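Local coordinates for protein beta-galactosidase (Bacteroides thetaiotaomicron, PDB 5MUJ) that probably hydrolyses glycosidic bonds in chain B of the plant pectin rhamnogalacturonan II, a glycan that it binds in a pocket of its five-bladed beta-propeller, at residues A[47-53]-A[368-374]; A[145-150]-A[182-186]; A[260-264]-A[309-314]. All blocks are in the same frame, centred on the assembly; numbering follows the deposited sequence. Where two conformers were deposited one is given.

Interaction 1. Residues A[47-53]-A[368-374]; sequences YGLAVAP and GRSAVRF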
loop_
_atom_site.group_PDB
_atom_site.type_symbol
_atom_site.label_atom_id
_atom_site.label_comp_id
_atom_site.label_asym_id
_atom_site.label_seq_id
_atom_site.Cartn_x
_atom_site.Cartn_y
_atom_site.Cartn_z
ATOM N N TYR A 47 15.842 6.847 -8.872
ATOM C CA TYR A 47 17.043 6.018 -8.591
ATOM C C TYR A 47 16.991 4.781 -9.462
ATOM O O TYR A 47 17.963 4.410 -10.105
ATOM C CB TYR A 47 17.086 5.633 -7.153
ATOM C CG TYR A 47 18.210 4.705 -6.806
ATOM C CD1 TYR A 47 19.489 5.194 -6.566
ATOM C CD2 TYR A 47 17.990 3.340 -6.675
ATOM C CE1 TYR A 47 20.527 4.343 -6.253
ATOM C CE2 TYR A 47 19.029 2.466 -6.363
ATOM C CZ TYR A 47 20.298 2.989 -6.138
ATOM O OH TYR A 47 21.356 2.160 -5.822
ATOM N N GLY A 48 15.828 4.135 -9.459
ATOM C CA GLY A 48 15.520 2.998 -10.296
ATOM C C GLY A 48 15.025 1.875 -9.416
ATOM O O GLY A 48 14.572 2.117 -8.284
ATOM N N LEU A 49 15.135 0.654 -9.908
ATOM C CA LEU A 49 14.524 -0.482 -9.219
ATOM C C LEU A 49 15.232 -0.791 -7.913
ATOM O O LEU A 49 16.485 -0.662 -7.799
ATOM C CB LEU A 49 14.454 -1.698 -10.127
ATOM C CG LEU A 49 13.560 -1.516 -11.364
ATOM C CD1 LEU A 49 13.918 -2.448 -12.497
ATOM C CD2 LEU A 49 12.081 -1.685 -11.000
ATOM N N ALA A 50 14.440 -1.163 -6.920
ATOM C CA ALA A 50 14.920 -1.578 -5.612
ATOM C C ALA A 50 14.841 -3.106 -5.516
ATOM O O ALA A 50 15.748 -3.780 -5.028
ATOM C CB ALA A 50 14.032 -0.978 -4.539
ATOM N N VAL A 51 13.681 -3.632 -5.903
ATOM C CA VAL A 51 13.415 -5.041 -5.892
ATOM C C VAL A 51 12.730 -5.433 -7.182
ATOM O O VAL A 51 11.631 -4.954 -7.442
ATOM C CB VAL A 51 12.569 -5.470 -4.661
ATOM C CG1 VAL A 51 12.533 -6.992 -4.551
ATOM C CG2 VAL A 51 13.155 -4.929 -3.351
ATOM N N ALA A 52 13.323 -6.333 -7.947
ATOM C CA ALA A 52 12.852 -6.762 -9.236
ATOM C C ALA A 52 12.773 -8.288 -9.338
ATOM O O ALA A 52 13.617 -8.999 -8.784
ATOM C CB ALA A 52 13.749 -6.226 -10.323
ATOM N N PRO A 53 11.745 -8.799 -10.047
ATOM C CA PRO A 53 11.701 -10.220 -10.381
ATOM C C PRO A 53 12.832 -10.624 -11.317
ATOM O O PRO A 53 13.235 -9.816 -12.184
ATOM C CB PRO A 53 10.334 -10.372 -11.065
ATOM C CG PRO A 53 10.119 -9.055 -11.689
ATOM C CD PRO A 53 10.666 -8.056 -10.726
ATOM N N GLY A 368 22.361 8.553 -6.950
ATOM C CA GLY A 368 22.904 7.563 -7.868
ATOM C C GLY A 368 21.842 6.884 -8.718
ATOM O O GLY A 368 20.772 7.428 -8.959
ATOM N N ARG A 369 22.175 5.693 -9.198
ATOM C CA ARG A 369 21.345 4.940 -10.113
ATOM C C ARG A 369 21.392 3.478 -9.751
ATOM O O ARG A 369 22.452 2.948 -9.476
ATOM C CB ARG A 369 21.763 5.103 -11.572
ATOM C CG ARG A 369 21.489 6.457 -12.200
ATOM C CD ARG A 369 20.014 6.825 -12.240
ATOM N NE ARG A 369 19.869 8.227 -12.618
ATOM C CZ ARG A 369 19.739 8.701 -13.855
ATOM N NH1 ARG A 369 19.761 7.906 -14.926
ATOM N NH2 ARG A 369 19.619 10.018 -14.023
ATOM N N SER A 370 20.233 2.826 -9.785
ATOM C CA SER A 370 20.143 1.415 -9.487
ATOM C C SER A 370 20.852 0.609 -10.521
ATOM O O SER A 370 20.796 0.950 -11.694
ATOM C CB SER A 370 18.667 0.936 -9.537
ATOM O OG SER A 370 18.679 -0.421 -9.286
ATOM N N ALA A 371 21.493 -0.492 -10.104
ATOM C CA ALA A 371 22.049 -1.465 -11.041
ATOM C C ALA A 371 21.091 -2.588 -11.380
ATOM O O ALA A 371 21.404 -3.420 -12.220
ATOM C CB ALA A 371 23.353 -2.065 -10.496
ATOM N N VAL A 372 19.905 -2.599 -10.754
ATOM C CA VAL A 372 18.889 -3.642 -10.955
ATOM C C VAL A 372 18.154 -3.375 -12.252
ATOM O O VAL A 372 17.858 -2.231 -12.567
ATOM C CB VAL A 372 17.878 -3.636 -9.797
ATOM C CG1 VAL A 372 16.766 -4.681 -9.993
ATOM C CG2 VAL A 372 18.585 -3.837 -8.482
ATOM N N ARG A 373 17.898 -4.428 -13.017
ATOM C CA ARG A 373 17.104 -4.368 -14.234
ATOM C C ARG A 373 16.017 -5.449 -14.180
ATOM O O ARG A 373 16.171 -6.467 -13.508
ATOM C CB ARG A 373 17.993 -4.630 -15.453
ATOM C CG ARG A 373 19.158 -3.660 -15.618
ATOM C CD ARG A 373 18.716 -2.288 -16.097
ATOM N NE ARG A 373 19.854 -1.383 -16.312
ATOM C CZ ARG A 373 20.421 -0.585 -15.404
ATOM N NH1 ARG A 373 20.013 -0.560 -14.134
ATOM N NH2 ARG A 373 21.488 0.180 -15.765
ATOM N N PHE A 374 14.949 -5.213 -14.938
ATOM C CA PHE A 374 13.974 -6.255 -15.255
ATOM C C PHE A 374 14.697 -7.245 -16.185
ATOM O O PHE A 374 15.628 -6.854 -16.920
ATOM C CB PHE A 374 12.732 -5.715 -16.008
ATOM C CG PHE A 374 11.667 -5.070 -15.123
ATOM C CD1 PHE A 374 11.162 -5.733 -14.009
ATOM C CD2 PHE A 374 11.144 -3.829 -15.451
ATOM C CE1 PHE A 374 10.181 -5.142 -13.216
ATOM C CE2 PHE A 374 10.193 -3.228 -14.654
ATOM C CZ PHE A 374 9.699 -3.896 -13.555
HETATM O O HOH W 1 21.114 -1.010 -7.071
HETATM O O HOH W 2 16.623 0.280 -12.394
HETATM O O HOH W 3 15.887 -9.020 -12.648
#
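Tyr47 and Ser370 meet at the outer edge of the blade that closes this five-bladed beta-propeller. Strand 45-51, near the N-terminus, is outermost in a sheet whose other three strands come from the C-terminal part of the chain, a Velcro closure, and the tail 368-374 runs along it. A single direct backbone hydrogen bond joins the two: Ser370 N gives to Tyr47 O at 2.8 Å, nearly straight at 167°, although the donor stands above the carbonyl plane. From CB, the Tyr47 side chain swings its CG anti to the backbone N (chi1 175°), which brings the ring over the tail. CG faces Ser370 N, CD1 of Tyr47 comes to 3.5 Å from Gly368 O, CE1 lies against Arg369 N and C, and CD2 and CE2 rest on Ser370 CB. At the tip, OH makes a weak bond to a water that accepts from Ala371 N. The ring therefore lies flat on the 369-370 peptide, with Ser370 N 3.5 Å above its plane and over the centre.

Ser370 OG donates to Leu49 O at 2.7 Å, in the carbonyl plane and on a lone pair, and accepts from Val372 N, an ST turn. Two bonds fix the hydroxyl. A beta carbon on Gly48 would sit 3.0 Å from Ser370 CB, and the Gly48 backbone angles also exclude one. Beyond the turn, Val372 CG1 presses on Ala52 CB at 3.4 Å, tighter than usual. Leu49 CD1 stands over the face of the Phe374 ring, 4.2 Å from its centroid, with Pro53 CD at the ring's edge. The far end is bridged by one water, which donates to Pro53 O and, at 2.7 Å, to Arg373 O.

Interaction 2. Residues A[145-150]-A[182-186]; sequences RHWMTY and WESLD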
loop_
_atom_site.group_PDB
_atom_site.type_symbol
_atom_site.label_atom_id
_atom_site.label_comp_id
_atom_site.label_asym_id
_atom_site.label_seq_id
_atom_site.Cartn_x
_atom_site.Cartn_y
_atom_site.Cartn_z
ATOM N N ARG A 145 3.204 -7.784 20.744
ATOM C CA ARG A 145 3.310 -8.298 19.394
ATOM C C ARG A 145 3.418 -7.172 18.383
ATOM O O ARG A 145 2.956 -6.060 18.643
ATOM C CB ARG A 145 2.075 -9.114 19.025
ATOM C CG ARG A 145 1.748 -10.227 20.000
ATOM C CD ARG A 145 0.616 -11.116 19.482
ATOM N NE ARG A 145 0.819 -12.498 19.903
ATOM C CZ ARG A 145 1.148 -13.538 19.129
ATOM N NH1 ARG A 145 1.314 -14.715 19.715
ATOM N NH2 ARG A 145 1.283 -13.453 17.801
ATOM N N HIS A 146 4.007 -7.491 17.231
ATOM C CA HIS A 146 3.875 -6.674 16.020
ATOM C C HIS A 146 2.728 -7.226 15.191
ATOM O O HIS A 146 2.403 -8.422 15.257
ATOM C CB HIS A 146 5.169 -6.656 15.206
ATOM C CG HIS A 146 6.297 -5.945 15.888
ATOM N ND1 HIS A 146 6.476 -4.591 15.789
ATOM C CD2 HIS A 146 7.297 -6.400 16.681
ATOM C CE1 HIS A 146 7.546 -4.233 16.473
ATOM N NE2 HIS A 146 8.049 -5.310 17.045
ATOM N N TRP A 147 2.080 -6.331 14.458
ATOM C CA TRP A 147 0.819 -6.661 13.754
ATOM C C TRP A 147 0.916 -6.325 12.274
ATOM O O TRP A 147 1.768 -5.544 11.855
ATOM C CB TRP A 147 -0.336 -5.912 14.400
ATOM C CG TRP A 147 -0.519 -6.258 15.804
ATOM C CD1 TRP A 147 0.165 -5.760 16.883
ATOM C CD2 TRP A 147 -1.441 -7.202 16.313
ATOM N NE1 TRP A 147 -0.282 -6.357 18.038
ATOM C CE2 TRP A 147 -1.276 -7.240 17.713
ATOM C CE3 TRP A 147 -2.385 -8.031 15.721
ATOM C CZ2 TRP A 147 -2.039 -8.068 18.530
ATOM C CZ3 TRP A 147 -3.159 -8.861 16.542
ATOM C CH2 TRP A 147 -2.978 -8.864 17.929
HETATM N N MSE A 148 0.039 -6.935 11.497
HETATM C CA MSE A 148 -0.017 -6.799 10.043
HETATM C C MSE A 148 -1.419 -7.094 9.592
HETATM O O MSE A 148 -2.073 -7.967 10.159
HETATM C CB MSE A 148 0.933 -7.834 9.463
HETATM C CG MSE A 148 0.922 -7.967 7.953
HETATM SE SE MSE A 148 2.011 -9.494 7.397
HETATM C CE MSE A 148 3.388 -8.260 6.784
ATOM N N THR A 149 -1.901 -6.365 8.603
ATOM C CA THR A 149 -3.118 -6.750 7.895
ATOM C C THR A 149 -2.740 -7.186 6.508
ATOM O O THR A 149 -1.686 -6.868 6.011
ATOM C CB THR A 149 -4.171 -5.638 7.800
ATOM O OG1 THR A 149 -3.622 -4.530 7.069
ATOM C CG2 THR A 149 -4.636 -5.231 9.206
ATOM N N TYR A 150 -3.642 -7.897 5.851
ATOM C CA TYR A 150 -3.363 -8.482 4.545
ATOM C C TYR A 150 -4.577 -8.680 3.625
ATOM O O TYR A 150 -5.762 -8.765 4.080
ATOM C CB TYR A 150 -2.546 -9.777 4.686
ATOM C CG TYR A 150 -3.231 -10.946 5.373
ATOM C CD1 TYR A 150 -3.944 -11.903 4.639
ATOM C CD2 TYR A 150 -3.102 -11.142 6.735
ATOM C CE1 TYR A 150 -4.529 -13.007 5.269
ATOM C CE2 TYR A 150 -3.688 -12.242 7.382
ATOM C CZ TYR A 150 -4.388 -13.175 6.650
ATOM O OH TYR A 150 -4.935 -14.258 7.339
ATOM N N TRP A 182 4.527 -15.123 10.080
ATOM C CA TRP A 182 3.687 -14.446 11.046
ATOM C C TRP A 182 2.392 -15.301 11.199
ATOM O O TRP A 182 2.066 -16.067 10.333
ATOM C CB TRP A 182 3.367 -13.028 10.544
ATOM C CG TRP A 182 4.528 -12.060 10.502
ATOM C CD1 TRP A 182 5.798 -12.302 10.089
ATOM C CD2 TRP A 182 4.486 -10.703 10.920
ATOM N NE1 TRP A 182 6.524 -11.158 10.167
ATOM C CE2 TRP A 182 5.760 -10.153 10.687
ATOM C CE3 TRP A 182 3.463 -9.873 11.429
ATOM C CZ2 TRP A 182 6.062 -8.825 10.986
ATOM C CZ3 TRP A 182 3.757 -8.555 11.713
ATOM C CH2 TRP A 182 5.049 -8.043 11.506
ATOM N N GLU A 183 1.782 -15.224 12.366
ATOM C CA GLU A 183 0.564 -15.976 12.686
ATOM C C GLU A 183 -0.652 -15.233 12.213
ATOM O O GLU A 183 -0.711 -14.022 12.261
ATOM C CB GLU A 183 0.465 -16.160 14.198
ATOM C CG GLU A 183 1.622 -16.970 14.755
ATOM C CD GLU A 183 1.595 -17.197 16.251
ATOM O OE1 GLU A 183 0.766 -16.571 16.957
ATOM O OE2 GLU A 183 2.442 -18.005 16.711
ATOM N N SER A 184 -1.630 -15.985 11.770
ATOM C CA SER A 184 -2.857 -15.364 11.265
ATOM C C SER A 184 -4.134 -16.009 11.755
ATOM O O SER A 184 -4.151 -17.165 12.200
ATOM C CB SER A 184 -2.791 -15.252 9.774
ATOM O OG SER A 184 -2.705 -16.484 9.173
ATOM N N LEU A 185 -5.179 -15.195 11.723
ATOM C CA LEU A 185 -6.543 -15.644 12.130
ATOM C C LEU A 185 -7.188 -16.558 11.102
ATOM O O LEU A 185 -6.942 -16.454 9.902
ATOM C CB LEU A 185 -7.433 -14.455 12.426
ATOM C CG LEU A 185 -7.049 -13.578 13.619
ATOM C CD1 LEU A 185 -8.141 -12.575 13.887
ATOM C CD2 LEU A 185 -6.717 -14.381 14.886
ATOM N N ASP A 186 -8.080 -17.419 11.580
ATOM C CA ASP A 186 -8.726 -18.391 10.720
ATOM C C ASP A 186 -10.013 -17.901 10.023
ATOM O O ASP A 186 -10.655 -18.677 9.304
ATOM C CB ASP A 186 -8.961 -19.668 11.522
ATOM C CG ASP A 186 -7.674 -20.418 11.792
ATOM O OD1 ASP A 186 -6.563 -19.992 11.356
ATOM O OD2 ASP A 186 -7.752 -21.465 12.442
#
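The Trp182 indole carries the selenium of selenomethionine 148 on one face: SE of Met148 stands 4.2 Å above the plane, offset toward the rim, an oblique Met-aromatic contact. Met148 CG lies opposite its backbone N (chi1 174°), which sends the chain past the indole. At the indole edge, CZ3 of Trp182 comes to 3.6 Å from Trp147 O, while Met148 CB packs obliquely against the same CZ3. His180 also stacks on the indole.

The guanidinium of Arg145 meets Glu183 OE1 at its edge, with the oxygen 22° out of the guanidinium plane. The salt bridge is long and bent: NH2 of Arg145 lies 3.3 Å from Glu183 OE1 with an N-H...O angle of 139°, and OE1 is approached from above the carboxylate plane. Ser171 OG is the stronger partner of NH2. With the guanidinium gone, as with an alanine here, the Glu183 carboxylate is likely to lose this cationic mate and Ser171 OG its partner.

Tyr150 OH touches Ser184 CB at 3.4 Å, but its hydrogen bond goes to Asp118 OD2; Ser184 OG is bonded to Arg122, which also makes a cation-pi contact with the Tyr150 ring. Leu110 and Val109 of strand 104-110 back Met148 and Trp182. Such contacts between second and fourth strands belong to a four-stranded antiparallel propeller blade packed on its neighbour.

Interaction 3. Residues A[260-264]-A[309-314]; sequences PVFAH and LVNWTD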
loop_
_atom_site.group_PDB
_atom_site.type_symbol
_atom_site.label_atom_id
_atom_site.label_comp_id
_atom_site.label_asym_id
_atom_site.label_seq_id
_atom_site.Cartn_x
_atom_site.Cartn_y
_atom_site.Cartn_z
ATOM N N PRO A 260 -17.502 6.173 1.838
ATOM C CA PRO A 260 -16.017 6.315 1.732
ATOM C C PRO A 260 -15.566 7.744 2.035
ATOM O O PRO A 260 -16.322 8.683 1.832
ATOM C CB PRO A 260 -15.728 5.920 0.268
ATOM C CG PRO A 260 -17.029 6.095 -0.469
ATOM C CD PRO A 260 -18.163 5.985 0.525
ATOM N N VAL A 261 -14.339 7.926 2.529
ATOM C CA VAL A 261 -13.847 9.257 2.876
ATOM C C VAL A 261 -12.988 9.912 1.765
ATOM O O VAL A 261 -12.650 11.085 1.871
ATOM C CB VAL A 261 -13.012 9.238 4.170
ATOM C CG1 VAL A 261 -13.849 8.733 5.327
ATOM C CG2 VAL A 261 -11.704 8.440 4.009
ATOM N N PHE A 262 -12.630 9.148 0.738
ATOM C CA PHE A 262 -11.833 9.698 -0.342
ATOM C C PHE A 262 -12.013 8.888 -1.596
ATOM O O PHE A 262 -11.799 7.696 -1.585
ATOM C CB PHE A 262 -10.358 9.699 0.045
ATOM C CG PHE A 262 -9.495 10.505 -0.872
ATOM C CD1 PHE A 262 -9.756 11.847 -1.147
ATOM C CD2 PHE A 262 -8.372 9.926 -1.414
ATOM C CE1 PHE A 262 -8.935 12.583 -1.989
ATOM C CE2 PHE A 262 -7.557 10.640 -2.258
ATOM C CZ PHE A 262 -7.827 11.970 -2.554
ATOM N N ALA A 263 -12.433 9.558 -2.668
ATOM C CA ALA A 263 -12.739 8.908 -3.909
ATOM C C ALA A 263 -12.615 9.914 -5.036
ATOM O O ALA A 263 -12.715 11.116 -4.809
ATOM C CB ALA A 263 -14.157 8.368 -3.885
ATOM N N HIS A 264 -12.445 9.390 -6.248
ATOM C CA HIS A 264 -12.540 10.171 -7.480
ATOM C C HIS A 264 -13.538 9.516 -8.422
ATOM O O HIS A 264 -13.321 8.415 -8.901
ATOM C CB HIS A 264 -11.154 10.260 -8.103
ATOM C CG HIS A 264 -10.175 10.954 -7.226
ATOM N ND1 HIS A 264 -9.306 10.272 -6.396
ATOM C CD2 HIS A 264 -9.920 12.272 -7.044
ATOM C CE1 HIS A 264 -8.565 11.148 -5.740
ATOM N NE2 HIS A 264 -8.911 12.365 -6.120
ATOM N N LEU A 309 -8.765 13.451 9.547
ATOM C CA LEU A 309 -8.779 12.096 8.985
ATOM C C LEU A 309 -9.948 11.750 8.072
ATOM O O LEU A 309 -9.900 10.710 7.435
ATOM C CB LEU A 309 -8.614 11.012 10.062
ATOM C CG LEU A 309 -7.280 11.030 10.808
ATOM C CD1 LEU A 309 -7.327 10.061 11.987
ATOM C CD2 LEU A 309 -6.137 10.633 9.887
ATOM N N VAL A 310 -10.946 12.635 7.946
ATOM C CA VAL A 310 -12.177 12.329 7.210
ATOM C C VAL A 310 -12.379 13.197 5.955
ATOM O O VAL A 310 -12.793 12.696 4.922
ATOM C CB VAL A 310 -13.383 12.457 8.153
ATOM C CG1 VAL A 310 -14.680 12.448 7.364
ATOM C CG2 VAL A 310 -13.344 11.320 9.180
ATOM N N ASN A 311 -12.110 14.490 6.071
ATOM C CA ASN A 311 -12.248 15.425 4.968
ATOM C C ASN A 311 -10.874 15.696 4.377
ATOM O O ASN A 311 -10.023 16.253 5.049
ATOM C CB ASN A 311 -12.864 16.719 5.468
ATOM C CG ASN A 311 -14.220 16.504 6.069
ATOM O OD1 ASN A 311 -14.399 16.646 7.263
ATOM N ND2 ASN A 311 -15.159 16.098 5.247
ATOM N N TRP A 312 -10.691 15.297 3.125
ATOM C CA TRP A 312 -9.369 15.280 2.490
ATOM C C TRP A 312 -9.324 16.319 1.401
ATOM O O TRP A 312 -10.214 16.370 0.584
ATOM C CB TRP A 312 -9.113 13.877 1.946
ATOM C CG TRP A 312 -8.849 12.927 3.079
ATOM C CD1 TRP A 312 -9.749 12.106 3.691
ATOM C CD2 TRP A 312 -7.587 12.732 3.781
ATOM N NE1 TRP A 312 -9.150 11.442 4.749
ATOM C CE2 TRP A 312 -7.816 11.765 4.789
ATOM C CE3 TRP A 312 -6.293 13.264 3.638
ATOM C CZ2 TRP A 312 -6.813 11.346 5.678
ATOM C CZ3 TRP A 312 -5.268 12.835 4.514
ATOM C CH2 TRP A 312 -5.534 11.886 5.523
ATOM N N THR A 313 -8.272 17.144 1.399
ATOM C CA THR A 313 -8.068 18.140 0.347
ATOM C C THR A 313 -7.034 17.536 -0.598
ATOM O O THR A 313 -5.947 17.149 -0.152
ATOM C CB THR A 313 -7.521 19.456 0.924
ATOM O OG1 THR A 313 -8.452 20.011 1.872
ATOM C CG2 THR A 313 -7.251 20.474 -0.189
ATOM N N ASP A 314 -7.359 17.472 -1.877
ATOM C CA ASP A 314 -6.521 16.846 -2.899
ATOM C C ASP A 314 -5.473 17.852 -3.380
ATOM O O ASP A 314 -5.772 19.009 -3.552
ATOM C CB ASP A 314 -7.428 16.403 -4.060
ATOM C CG ASP A 314 -6.969 15.160 -4.789
ATOM O OD1 ASP A 314 -5.915 14.572 -4.477
ATOM O OD2 ASP A 314 -7.728 14.758 -5.718
HETATM O O HOH W 4 -12.668 13.861 1.906
#
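His264 and Asp314 carry the polar end of the contact: His264 NE2 donates to Asp314 OD2 at 2.7 Å, with an N-H...O angle of 163°. The acceptor lies close to the imidazole plane, whereas OD2 is met from above its own carboxylate plane. Phe262 CG is anti to the backbone N (chi1 -168°), which carries the ring toward Trp312 and Asp314. Its edge faces the carboxylate, with CZ of Phe262 3.8 Å from Asp314 OD1, and CD1 of Phe262 packs on Trp312 CB. The Phe262 and Trp312 rings are inclined by 55°. Val261 continues the apolar face, Val261 CG2 lying 4.2 Å from Trp312 CD1. A water donates to Val261 O at 2.8 Å and accepts from Trp312 N, in place of a direct backbone bond.

Within its own loop, Trp312 NE1 gives to Leu309 O at 2.9 Å, which helps to set the indole's rotation. Farther out, Tyr287 positions the group: its OH bonds Asp314 OD1, its ring meets Phe262 edge-to-face, and it also lies against His264. Thr271 OG1 holds His264 ND1. Val261 and Phe262 form a classic beta bulge opposite Val242, so the contact ties the bulged loop leaving one propeller blade to outer strand 313-314 of the next. With both imidazole nitrogens and both carboxylate oxygens engaged, both groups are probably held against rotation, and the carboxylate probably stabilises the proton on NE2.

The three contacts sit in separate parts of the propeller and do not touch. Interactions 2 and 3 follow one another along the chain, with centres 28 Å apart, and both are nested in the long loop that interaction 1 closes by holding the C-terminal tail on strand 45-51. Interactions 1 and 3 lie on opposite sides of the chain's centre, 33 Å between centres; interactions 1 and 2 come nearer, to about 14 Å between nearest atoms. Measured from their side chains, Phe374 of interaction 1 is about 12 Å from a bound rhamnose of the glycan and His264 of interaction 3 about 13 Å, so neither side chain touches the bound sugars; both contacts are packing within the propeller.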